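Local coordinates for protein glucuronan lyase A (Trichoderma reesei, PDB 2ZZJ) that probably cleaves the acidic polysaccharide beta-1,4-glucuronan within its chain by elimination, and binds a calcium ion, at residues E78-Q83 and G212-R217; Q83-N88 and A201-D206; V197-N202 and R217-D222. All coordinates share one frame; numbering follows the deposited sequence.

The three contacts show how one strand of a beta-jelly roll can draw together the loops and sheets around it. Strand 216-227 serves contacts 1 and 3 directly, through Arg-217, which belongs to both; their centres lie about 12 Å apart. Contact 2, whose centre is about 11 Å from that of contact 1, reaches the strand through Tyr-87 and Trp-204, which pack on Arg-217. It also shares Gln-83 with contact 1, whose Trp-80 packs on Tyr-87. Ala-201 and Asn-202 join contacts 2 and 3 in turn, since helix 202-207 follows strand 199-200 after the turn at Ala-201. The calcium ion belongs to contact 3 alone, at Asp-222; contacts 1 and 2 lie away from the metal site.

Contact 1: residues E78-Q83 and G212-R217; sequences EDWQFQ and GTQGFR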
loop_
_atom_site.group_PDB
_atom_site.type_symbol
_atom_site.label_atom_id
_atom_site.label_comp_id
_atom_site.label_asym_id
_atom_site.label_seq_id
_atom_site.Cartn_x
_atom_site.Cartn_y
_atom_site.Cartn_z
ATOM N N GLU A 78 7.760 -16.843 -5.865
ATOM C CA GLU A 78 7.115 -18.009 -6.461
ATOM C C GLU A 78 6.651 -19.042 -5.404
ATOM O O GLU A 78 5.616 -19.687 -5.566
ATOM C CB GLU A 78 8.065 -18.641 -7.447
ATOM C CG GLU A 78 7.529 -20.008 -7.842
ATOM C CD GLU A 78 8.329 -20.671 -8.910
ATOM O OE1 GLU A 78 7.673 -21.435 -9.639
ATOM O OE2 GLU A 78 9.570 -20.432 -9.023
ATOM N N ASP A 79 7.415 -19.176 -4.324
ATOM C CA ASP A 79 7.091 -20.093 -3.258
ATOM C C ASP A 79 6.322 -19.455 -2.099
ATOM O O ASP A 79 6.380 -19.978 -0.973
ATOM C CB ASP A 79 8.378 -20.732 -2.738
ATOM C CG ASP A 79 9.348 -19.721 -2.148
ATOM O OD1 ASP A 79 8.969 -18.549 -1.903
ATOM O OD2 ASP A 79 10.498 -20.119 -1.917
ATOM N N TRP A 80 5.614 -18.346 -2.380
ATOM C CA TRP A 80 4.784 -17.655 -1.392
ATOM C C TRP A 80 3.858 -18.648 -0.728
ATOM O O TRP A 80 3.207 -19.439 -1.414
ATOM C CB TRP A 80 3.954 -16.525 -2.044
ATOM C CG TRP A 80 3.143 -15.693 -1.067
ATOM C CD1 TRP A 80 1.838 -15.895 -0.683
ATOM C CD2 TRP A 80 3.580 -14.499 -0.387
ATOM N NE1 TRP A 80 1.451 -14.924 0.221
ATOM C CE2 TRP A 80 2.488 -14.042 0.398
ATOM C CE3 TRP A 80 4.790 -13.774 -0.365
ATOM C CZ2 TRP A 80 2.565 -12.885 1.213
ATOM C CZ3 TRP A 80 4.859 -12.619 0.425
ATOM C CH2 TRP A 80 3.757 -12.198 1.218
ATOM N N GLN A 81 3.809 -18.614 0.596
ATOM C CA GLN A 81 2.972 -19.542 1.362
ATOM C C GLN A 81 1.721 -18.781 1.736
ATOM O O GLN A 81 1.714 -17.958 2.665
ATOM C CB GLN A 81 3.753 -20.052 2.597
ATOM C CG GLN A 81 3.119 -21.266 3.266
ATOM C CD GLN A 81 3.858 -21.647 4.534
ATOM O OE1 GLN A 81 3.433 -21.305 5.636
ATOM N NE2 GLN A 81 4.998 -22.280 4.380
ATOM N N PHE A 82 0.637 -19.045 1.013
ATOM C CA PHE A 82 -0.596 -18.314 1.232
ATOM C C PHE A 82 -1.136 -18.689 2.616
ATOM O O PHE A 82 -1.186 -19.902 2.970
ATOM C CB PHE A 82 -1.601 -18.607 0.094
ATOM C CG PHE A 82 -1.176 -18.059 -1.238
ATOM C CD1 PHE A 82 -1.455 -16.724 -1.576
ATOM C CD2 PHE A 82 -0.484 -18.849 -2.148
ATOM C CE1 PHE A 82 -1.057 -16.199 -2.795
ATOM C CE2 PHE A 82 -0.094 -18.344 -3.374
ATOM C CZ PHE A 82 -0.367 -16.993 -3.700
ATOM N N GLN A 83 -1.519 -17.658 3.383
ATOM C CA GLN A 83 -2.013 -17.760 4.757
ATOM C C GLN A 83 -3.076 -16.698 4.996
ATOM O O GLN A 83 -3.089 -15.652 4.301
ATOM C CB GLN A 83 -0.865 -17.624 5.787
ATOM C CG GLN A 83 0.170 -18.720 5.729
ATOM C CD GLN A 83 -0.366 -20.086 6.189
ATOM O OE1 GLN A 83 -1.513 -20.209 6.616
ATOM N NE2 GLN A 83 0.476 -21.099 6.111
ATOM N N GLY A 212 1.552 -20.375 9.973
ATOM C CA GLY A 212 2.334 -21.060 8.952
ATOM C C GLY A 212 3.821 -21.097 9.229
ATOM O O GLY A 212 4.247 -20.831 10.363
ATOM N N THR A 213 4.605 -21.437 8.205
ATOM C CA THR A 213 6.016 -21.745 8.386
ATOM C C THR A 213 6.948 -20.912 7.513
ATOM O O THR A 213 8.159 -21.130 7.505
ATOM C CB THR A 213 6.312 -23.262 8.191
ATOM O OG1 THR A 213 5.880 -23.672 6.891
ATOM C CG2 THR A 213 5.577 -24.066 9.244
ATOM N N GLN A 214 6.413 -19.910 6.815
ATOM C CA GLN A 214 7.279 -19.092 5.970
ATOM C C GLN A 214 7.555 -17.756 6.687
ATOM O O GLN A 214 6.887 -16.733 6.428
ATOM C CB GLN A 214 6.634 -18.853 4.594
ATOM C CG GLN A 214 7.583 -18.200 3.589
ATOM C CD GLN A 214 6.938 -18.141 2.225
ATOM O OE1 GLN A 214 6.126 -17.266 1.953
ATOM N NE2 GLN A 214 7.272 -19.101 1.371
ATOM N N GLY A 215 8.527 -17.785 7.597
ATOM C CA GLY A 215 8.901 -16.599 8.366
ATOM C C GLY A 215 9.776 -15.636 7.588
ATOM O O GLY A 215 10.011 -14.508 8.041
ATOM N N PHE A 216 10.252 -16.062 6.425
ATOM C CA PHE A 216 11.006 -15.190 5.540
ATOM C C PHE A 216 10.154 -14.893 4.313
ATOM O O PHE A 216 9.927 -15.775 3.471
ATOM C CB PHE A 216 12.314 -15.850 5.118
ATOM C CG PHE A 216 13.149 -15.019 4.179
ATOM C CD1 PHE A 216 13.623 -13.759 4.575
ATOM C CD2 PHE A 216 13.519 -15.518 2.914
ATOM C CE1 PHE A 216 14.445 -12.982 3.718
ATOM C CE2 PHE A 216 14.310 -14.755 2.066
ATOM C CZ PHE A 216 14.762 -13.474 2.465
ATOM N N ARG A 217 9.722 -13.649 4.204
ATOM C CA ARG A 217 8.743 -13.262 3.182
ATOM C C ARG A 217 9.381 -12.301 2.197
ATOM O O ARG A 217 10.097 -11.403 2.618
ATOM C CB ARG A 217 7.535 -12.612 3.842
ATOM C CG ARG A 217 6.689 -13.565 4.729
ATOM C CD ARG A 217 5.752 -14.380 3.825
ATOM N NE ARG A 217 5.057 -15.447 4.554
ATOM C CZ ARG A 217 3.975 -16.074 4.100
ATOM N NH1 ARG A 217 3.436 -15.727 2.915
ATOM N NH2 ARG A 217 3.405 -17.026 4.853
#
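Arg-217 grips the backbone of Gln-81 end-on, NH1 and NH2 reaching the carbonyl O of Gln-81 at 2.8 and 2.9 Å. This fastens the loop that follows strand 66-76 to the start of strand 216-227 in the beta-jelly roll. The oxygen lies in the guanidinium plane; NH2 arrives on one of its lone pairs and NH1 from above the carbonyl plane. The remaining nitrogen, NE, donates to Gln-214 O, which fixes the group's rotation.

Two glutamine amides reinforce this grip, one from each segment. Gln-81 OE1 accepts an almost straight bond (172°) from Thr-213 N at 2.8 Å, on a lone pair in the carbonyl plane, and a second from Gln-83 NE2. Its own NE2 donates to Thr-213 OG1 at 3.0 Å. In the reverse direction, Gln-214 uses both ends of its amide: NE2 binds Asp-79 O at 2.7 Å, while OE1 accepts from Gln-81 N at 3.0 Å. Gln-214 spans this gap because its chain is extended, with CG anti to the backbone N (chi1 -171°). Gly-212, at backbone angles that call for glycine, brings its CA close beside the amides of Gln-81 and Gln-83.

Packing completes the contact at Trp-80. The guanidinium stands nearly upright over its indole face, the planes 77° apart, in a cation-pi contact with CZ of Arg-217 4.6 Å from the centroid of the Trp-80 six-membered ring. Putting a leucine in place of Arg-217 would probably leave the carbonyls of Gln-81 and Gln-214 without these donors and take the cation away from the indole face of Trp-80. Beside the cation, Arg-217 CD makes a CH-pi contact 4.1 Å from the same Trp-80 centroid.

Contact 2: residues Q83-N88 and A201-D206; sequences QPQSYN and ANSWHD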
loop_
_atom_site.group_PDB
_atom_site.type_symbol
_atom_site.label_atom_id
_atom_site.label_comp_id
_atom_site.label_asym_id
_atom_site.label_seq_id
_atom_site.Cartn_x
_atom_site.Cartn_y
_atom_site.Cartn_z
ATOM N N GLN A 83 -1.519 -17.658 3.383
ATOM C CA GLN A 83 -2.013 -17.760 4.757
ATOM C C GLN A 83 -3.076 -16.698 4.996
ATOM O O GLN A 83 -3.089 -15.652 4.301
ATOM C CB GLN A 83 -0.865 -17.624 5.787
ATOM C CG GLN A 83 0.170 -18.720 5.729
ATOM C CD GLN A 83 -0.366 -20.086 6.189
ATOM O OE1 GLN A 83 -1.513 -20.209 6.616
ATOM N NE2 GLN A 83 0.476 -21.099 6.111
ATOM N N PRO A 84 -4.018 -16.967 5.931
ATOM C CA PRO A 84 -5.115 -16.072 6.268
ATOM C C PRO A 84 -4.730 -14.739 6.905
ATOM O O PRO A 84 -5.579 -13.846 6.989
ATOM C CB PRO A 84 -5.951 -16.883 7.285
ATOM C CG PRO A 84 -5.124 -18.056 7.682
ATOM C CD PRO A 84 -4.107 -18.275 6.634
ATOM N N GLN A 85 -3.500 -14.612 7.398
ATOM C CA GLN A 85 -3.037 -13.335 7.964
ATOM C C GLN A 85 -2.892 -12.304 6.849
ATOM O O GLN A 85 -2.867 -12.663 5.674
ATOM C CB GLN A 85 -1.713 -13.495 8.705
ATOM C CG GLN A 85 -1.848 -14.214 10.060
ATOM C CD GLN A 85 -0.554 -14.269 10.835
ATOM O OE1 GLN A 85 0.470 -14.713 10.331
ATOM N NE2 GLN A 85 -0.614 -13.884 12.106
ATOM N N SER A 86 -2.823 -11.031 7.228
ATOM C CA SER A 86 -2.521 -9.956 6.280
ATOM C C SER A 86 -1.030 -9.796 6.083
ATOM O O SER A 86 -0.285 -9.761 7.054
ATOM C CB SER A 86 -3.071 -8.627 6.795
ATOM O OG SER A 86 -2.464 -7.523 6.119
ATOM N N TYR A 87 -0.621 -9.669 4.824
ATOM C CA TYR A 87 0.696 -9.110 4.449
ATOM C C TYR A 87 0.378 -7.880 3.611
ATOM O O TYR A 87 -0.202 -7.989 2.533
ATOM C CB TYR A 87 1.573 -10.119 3.691
ATOM C CG TYR A 87 1.955 -11.298 4.560
ATOM C CD1 TYR A 87 3.090 -11.238 5.365
ATOM C CD2 TYR A 87 1.137 -12.449 4.622
ATOM C CE1 TYR A 87 3.440 -12.311 6.188
ATOM C CE2 TYR A 87 1.478 -13.532 5.450
ATOM C CZ TYR A 87 2.628 -13.441 6.236
ATOM O OH TYR A 87 3.013 -14.464 7.085
ATOM N N ASN A 88 0.692 -6.710 4.158
ATOM C CA ASN A 88 0.315 -5.459 3.528
ATOM C C ASN A 88 1.358 -5.154 2.458
ATOM O O ASN A 88 2.549 -5.408 2.665
ATOM C CB ASN A 88 0.266 -4.342 4.568
ATOM C CG ASN A 88 -0.569 -3.162 4.105
ATOM O OD1 ASN A 88 -1.810 -3.180 4.182
ATOM N ND2 ASN A 88 0.104 -2.125 3.618
ATOM N N ALA A 201 4.429 -6.616 7.293
ATOM C CA ALA A 201 3.845 -7.858 7.786
ATOM C C ALA A 201 3.096 -7.533 9.048
ATOM O O ALA A 201 3.581 -7.783 10.153
ATOM C CB ALA A 201 4.942 -8.908 8.006
ATOM N N ASN A 202 1.931 -6.916 8.890
ATOM C CA ASN A 202 1.243 -6.318 10.036
ATOM C C ASN A 202 0.585 -7.326 11.007
ATOM O O ASN A 202 0.551 -7.125 12.234
ATOM C CB ASN A 202 0.265 -5.210 9.608
ATOM C CG ASN A 202 -0.744 -5.645 8.556
ATOM O OD1 ASN A 202 -0.530 -6.575 7.798
ATOM N ND2 ASN A 202 -1.829 -4.900 8.462
ATOM N N SER A 203 0.070 -8.417 10.457
ATOM C CA SER A 203 -0.580 -9.432 11.289
ATOM C C SER A 203 0.385 -10.130 12.240
ATOM O O SER A 203 -0.054 -10.624 13.305
ATOM C CB SER A 203 -1.307 -10.462 10.428
ATOM O OG SER A 203 -2.505 -9.917 9.903
ATOM N N TRP A 204 1.674 -10.193 11.872
ATOM C CA TRP A 204 2.682 -10.786 12.739
ATOM C C TRP A 204 2.690 -10.053 14.087
ATOM O O TRP A 204 2.686 -10.692 15.151
ATOM C CB TRP A 204 4.089 -10.724 12.114
ATOM C CG TRP A 204 4.348 -11.659 10.991
ATOM C CD1 TRP A 204 3.511 -12.662 10.530
ATOM C CD2 TRP A 204 5.555 -11.762 10.213
ATOM N NE1 TRP A 204 4.127 -13.351 9.510
ATOM C CE2 TRP A 204 5.370 -12.819 9.289
ATOM C CE3 TRP A 204 6.761 -11.037 10.178
ATOM C CZ2 TRP A 204 6.337 -13.174 8.346
ATOM C CZ3 TRP A 204 7.732 -11.398 9.239
ATOM C CH2 TRP A 204 7.508 -12.467 8.330
ATOM N N HIS A 205 2.672 -8.723 14.047
ATOM C CA HIS A 205 2.615 -7.932 15.276
ATOM C C HIS A 205 1.196 -7.901 15.861
ATOM O O HIS A 205 1.004 -8.236 17.025
ATOM C CB HIS A 205 3.131 -6.511 15.026
ATOM C CG HIS A 205 2.778 -5.550 16.113
ATOM N ND1 HIS A 205 1.542 -4.939 16.192
ATOM C CD2 HIS A 205 3.490 -5.108 17.177
ATOM C CE1 HIS A 205 1.516 -4.156 17.258
ATOM N NE2 HIS A 205 2.683 -4.244 17.872
ATOM N N ASP A 206 0.211 -7.514 15.050
ATOM C CA ASP A 206 -1.151 -7.342 15.524
ATOM C C ASP A 206 -1.708 -8.610 16.181
ATOM O O ASP A 206 -2.479 -8.516 17.142
ATOM C CB ASP A 206 -2.078 -6.885 14.400
ATOM C CG ASP A 206 -1.650 -5.551 13.764
ATOM O OD1 ASP A 206 -0.754 -4.851 14.289
ATOM O OD2 ASP A 206 -2.227 -5.197 12.713
HETATM O O HOH W 1 -3.210 -4.717 5.958
HETATM O O HOH W 2 1.726 -10.406 8.714
#
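Ser-86 OG lies at the centre of a small polar cluster: it donates to Asn-202 OD1 at 2.7 Å, along a lone pair in the amide's carbonyl plane, and accepts from a water. That water also donates to Asn-88 OD1 and accepts from Asn-202 ND2, so both ends of the Asn-202 amide are held against the strand. The torsion of Asn-202 suits this, since a chi1 of 54° places CG between the backbone N and the carbonyl carbon and lets the amide swing across to Ser-86.

The next residue of the helix repeats the connection at the backbone, Ser-203 OG accepting from Ser-86 N at 2.9 Å. A second water bridges Ser-86 O to Trp-204 N. Gln-85 lies alongside, its CB 3.5 Å from Ser-203 CB, while its amide is held at and just beyond the end of the helix, NE2 by Asp-207 OD2 and His-209 O, and OE1 by Thr-211 N.

Tyr-87 starts out away from the helix, yet its far end returns to it. Trp-204 NE1 donates to Tyr-87 OH at 2.9 Å, a bent bond with the hydroxyl tilted from the indole plane. The same two rings form an offset edge-to-face pair, the tyrosine edge toward the indole face, with the centroids of Tyr-87 and the Trp-204 five-membered ring 5.2 Å apart and the planes at 88°. Ala-201 CB touches the tyrosine at CD1, 4.0 Å away. Tyr-44 and Tyr-52 make further edge-to-face pairs with Trp-204.

The axes of strand 86-88 and helix 202-206 approach to 7.3 Å at 126°. The whole is a short helix packed on the beginning of a sheet strand, inserted in the connection between two strands of a jelly-roll lyase.

Contact 3: residues V197-N202 and R217-D222; sequences VGLYAN and RQVWYD. With CA (calcium ion), chain B.
Leu-199 and Val-219 meet through their branches, CD1 of Leu-199 lying 4.0 Å from CG2 of Val-219. The other leucine branch, CD2, rests 3.5 Å from the backbone O of Arg-217 and also touches that residue's CB; with CG anti to the backbone N (chi1 174°), the two branches reach Arg-217 and Val-219, two residues apart on the facing strand. Further along, Val-197 and Tyr-221 lie alongside each other, pointing opposite ways, with Val-197 CB 3.9 Å from Tyr-221 CE1.

The polar element is the Tyr-221 hydroxyl, which is carried in beside Gly-198. Its hydrogen-bond partner lies on the next strand, at Ile-89 O. Gly-198 marks a corner in the chain, with backbone angles that by themselves call for glycine, and the phenol ring packs close against its CA.

Metal binding occupies the opposite side of strand 217-222. Asp-222 points away from the packing and chelates the calcium ion with both carboxylate oxygens, OD1 at 2.4 Å and OD2 at 2.6 Å. Asp-7 O, Lys-33 O, Ser-36 O and two waters complete its shell.

The touching parts, residues 197-199 and 217-221, run nearly antiparallel, their end-to-end directions 163° apart, in facing layers of the jelly roll: residues 197-200 pair with strands 53-63 and 86-95 in one sheet, strand 216-227 with 37-43 and 66-76 in the other, and Met-40 of strand 37-43 touches both Leu-199 and Tyr-221.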
loop_
_atom_site.group_PDB
_atom_site.type_symbol
_atom_site.label_atom_id
_atom_site.label_comp_id
_atom_site.label_asym_id
_atom_site.label_seq_id
_atom_site.Cartn_x
_atom_site.Cartn_y
_atom_site.Cartn_z
ATOM N N VAL A 197 5.029 2.100 -0.678
ATOM C CA VAL A 197 4.927 0.729 -1.194
ATOM C C VAL A 197 5.934 -0.159 -0.470
ATOM O O VAL A 197 7.069 0.265 -0.164
ATOM C CB VAL A 197 5.007 0.600 -2.769
ATOM C CG1 VAL A 197 3.913 1.438 -3.470
ATOM C CG2 VAL A 197 6.423 0.901 -3.300
ATOM N N GLY A 198 5.538 -1.392 -0.180
ATOM C CA GLY A 198 6.462 -2.301 0.466
ATOM C C GLY A 198 5.787 -3.335 1.338
ATOM O O GLY A 198 4.587 -3.234 1.634
ATOM N N LEU A 199 6.588 -4.311 1.751
ATOM C CA LEU A 199 6.069 -5.444 2.531
ATOM C C LEU A 199 5.977 -5.007 3.982
ATOM O O LEU A 199 7.010 -4.704 4.621
ATOM C CB LEU A 199 7.011 -6.644 2.385
ATOM C CG LEU A 199 6.655 -7.862 3.274
ATOM C CD1 LEU A 199 5.201 -8.391 3.007
ATOM C CD2 LEU A 199 7.672 -8.925 3.005
ATOM N N TYR A 200 4.756 -4.988 4.494
ATOM C CA TYR A 200 4.481 -4.661 5.890
ATOM C C TYR A 200 3.719 -5.811 6.524
ATOM O O TYR A 200 2.524 -6.017 6.268
ATOM C CB TYR A 200 3.740 -3.316 5.979
ATOM C CG TYR A 200 3.134 -2.988 7.337
ATOM C CD1 TYR A 200 3.791 -3.348 8.517
ATOM C CD2 TYR A 200 1.959 -2.246 7.438
ATOM C CE1 TYR A 200 3.255 -3.022 9.772
ATOM C CE2 TYR A 200 1.394 -1.930 8.692
ATOM C CZ TYR A 200 2.073 -2.309 9.844
ATOM O OH TYR A 200 1.556 -2.014 11.085
ATOM N N ALA A 201 4.429 -6.616 7.293
ATOM C CA ALA A 201 3.845 -7.858 7.786
ATOM C C ALA A 201 3.096 -7.533 9.048
ATOM O O ALA A 201 3.581 -7.783 10.153
ATOM C CB ALA A 201 4.942 -8.908 8.006
ATOM N N ASN A 202 1.931 -6.916 8.890
ATOM C CA ASN A 202 1.243 -6.318 10.036
ATOM C C ASN A 202 0.585 -7.326 11.007
ATOM O O ASN A 202 0.551 -7.125 12.234
ATOM C CB ASN A 202 0.265 -5.210 9.608
ATOM C CG ASN A 202 -0.744 -5.645 8.556
ATOM O OD1 ASN A 202 -0.530 -6.575 7.798
ATOM N ND2 ASN A 202 -1.829 -4.900 8.462
ATOM N N ARG A 217 9.722 -13.649 4.204
ATOM C CA ARG A 217 8.743 -13.262 3.182
ATOM C C ARG A 217 9.381 -12.301 2.197
ATOM O O ARG A 217 10.097 -11.403 2.618
ATOM C CB ARG A 217 7.535 -12.612 3.842
ATOM C CG ARG A 217 6.689 -13.565 4.729
ATOM C CD ARG A 217 5.752 -14.380 3.825
ATOM N NE ARG A 217 5.057 -15.447 4.554
ATOM C CZ ARG A 217 3.975 -16.074 4.100
ATOM N NH1 ARG A 217 3.436 -15.727 2.915
ATOM N NH2 ARG A 217 3.405 -17.026 4.853
ATOM N N GLN A 218 9.107 -12.472 0.903
ATOM C CA GLN A 218 9.716 -11.630 -0.148
ATOM C C GLN A 218 8.689 -11.118 -1.158
ATOM O O GLN A 218 7.879 -11.898 -1.683
ATOM C CB GLN A 218 10.783 -12.387 -0.926
ATOM C CG GLN A 218 11.790 -13.175 -0.055
ATOM C CD GLN A 218 12.671 -14.013 -0.897
ATOM O OE1 GLN A 218 12.451 -15.219 -1.045
ATOM N NE2 GLN A 218 13.673 -13.387 -1.475
ATOM N N VAL A 219 8.750 -9.815 -1.447
ATOM C CA VAL A 219 7.859 -9.177 -2.431
ATOM C C VAL A 219 8.728 -8.194 -3.232
ATOM O O VAL A 219 9.552 -7.479 -2.627
ATOM C CB VAL A 219 6.684 -8.424 -1.770
ATOM C CG1 VAL A 219 5.767 -7.793 -2.906
ATOM C CG2 VAL A 219 5.862 -9.367 -0.855
ATOM N N TRP A 220 8.586 -8.192 -4.555
ATOM C CA TRP A 220 9.312 -7.286 -5.443
ATOM C C TRP A 220 8.363 -6.180 -5.920
ATOM O O TRP A 220 7.140 -6.408 -5.981
ATOM C CB TRP A 220 9.847 -8.033 -6.655
ATOM C CG TRP A 220 10.971 -8.982 -6.358
ATOM C CD1 TRP A 220 12.304 -8.806 -6.653
ATOM C CD2 TRP A 220 10.874 -10.230 -5.690
ATOM N NE1 TRP A 220 13.045 -9.913 -6.228
ATOM C CE2 TRP A 220 12.181 -10.790 -5.634
ATOM C CE3 TRP A 220 9.813 -10.944 -5.132
ATOM C CZ2 TRP A 220 12.436 -12.011 -5.028
ATOM C CZ3 TRP A 220 10.078 -12.194 -4.552
ATOM C CH2 TRP A 220 11.370 -12.701 -4.502
ATOM N N TYR A 221 8.920 -5.004 -6.245
ATOM C CA TYR A 221 8.146 -3.875 -6.741
ATOM C C TYR A 221 8.860 -3.232 -7.905
ATOM O O TYR A 221 10.101 -3.277 -7.989
ATOM C CB TYR A 221 8.007 -2.808 -5.653
ATOM C CG TYR A 221 7.134 -3.226 -4.508
ATOM C CD1 TYR A 221 5.778 -2.871 -4.494
ATOM C CD2 TYR A 221 7.638 -3.975 -3.464
ATOM C CE1 TYR A 221 4.929 -3.260 -3.410
ATOM C CE2 TYR A 221 6.804 -4.388 -2.381
ATOM C CZ TYR A 221 5.477 -4.006 -2.371
ATOM O OH TYR A 221 4.726 -4.376 -1.279
ATOM N N ASP A 222 8.098 -2.568 -8.749
ATOM C CA ASP A 222 8.679 -1.833 -9.871
ATOM C C ASP A 222 7.659 -0.848 -10.423
ATOM O O ASP A 222 6.464 -0.969 -10.146
ATOM C CB ASP A 222 9.072 -2.851 -10.948
ATOM C CG ASP A 222 10.141 -2.317 -11.918
ATOM O OD1 ASP A 222 10.532 -1.118 -11.831
ATOM O OD2 ASP A 222 10.560 -3.121 -12.763
HETATM CA CA CA B . 12.291 -1.334 -13.515
HETATM O O HOH W 3 14.419 -0.299 -14.272
HETATM O O HOH W 4 10.963 0.163 -14.857
#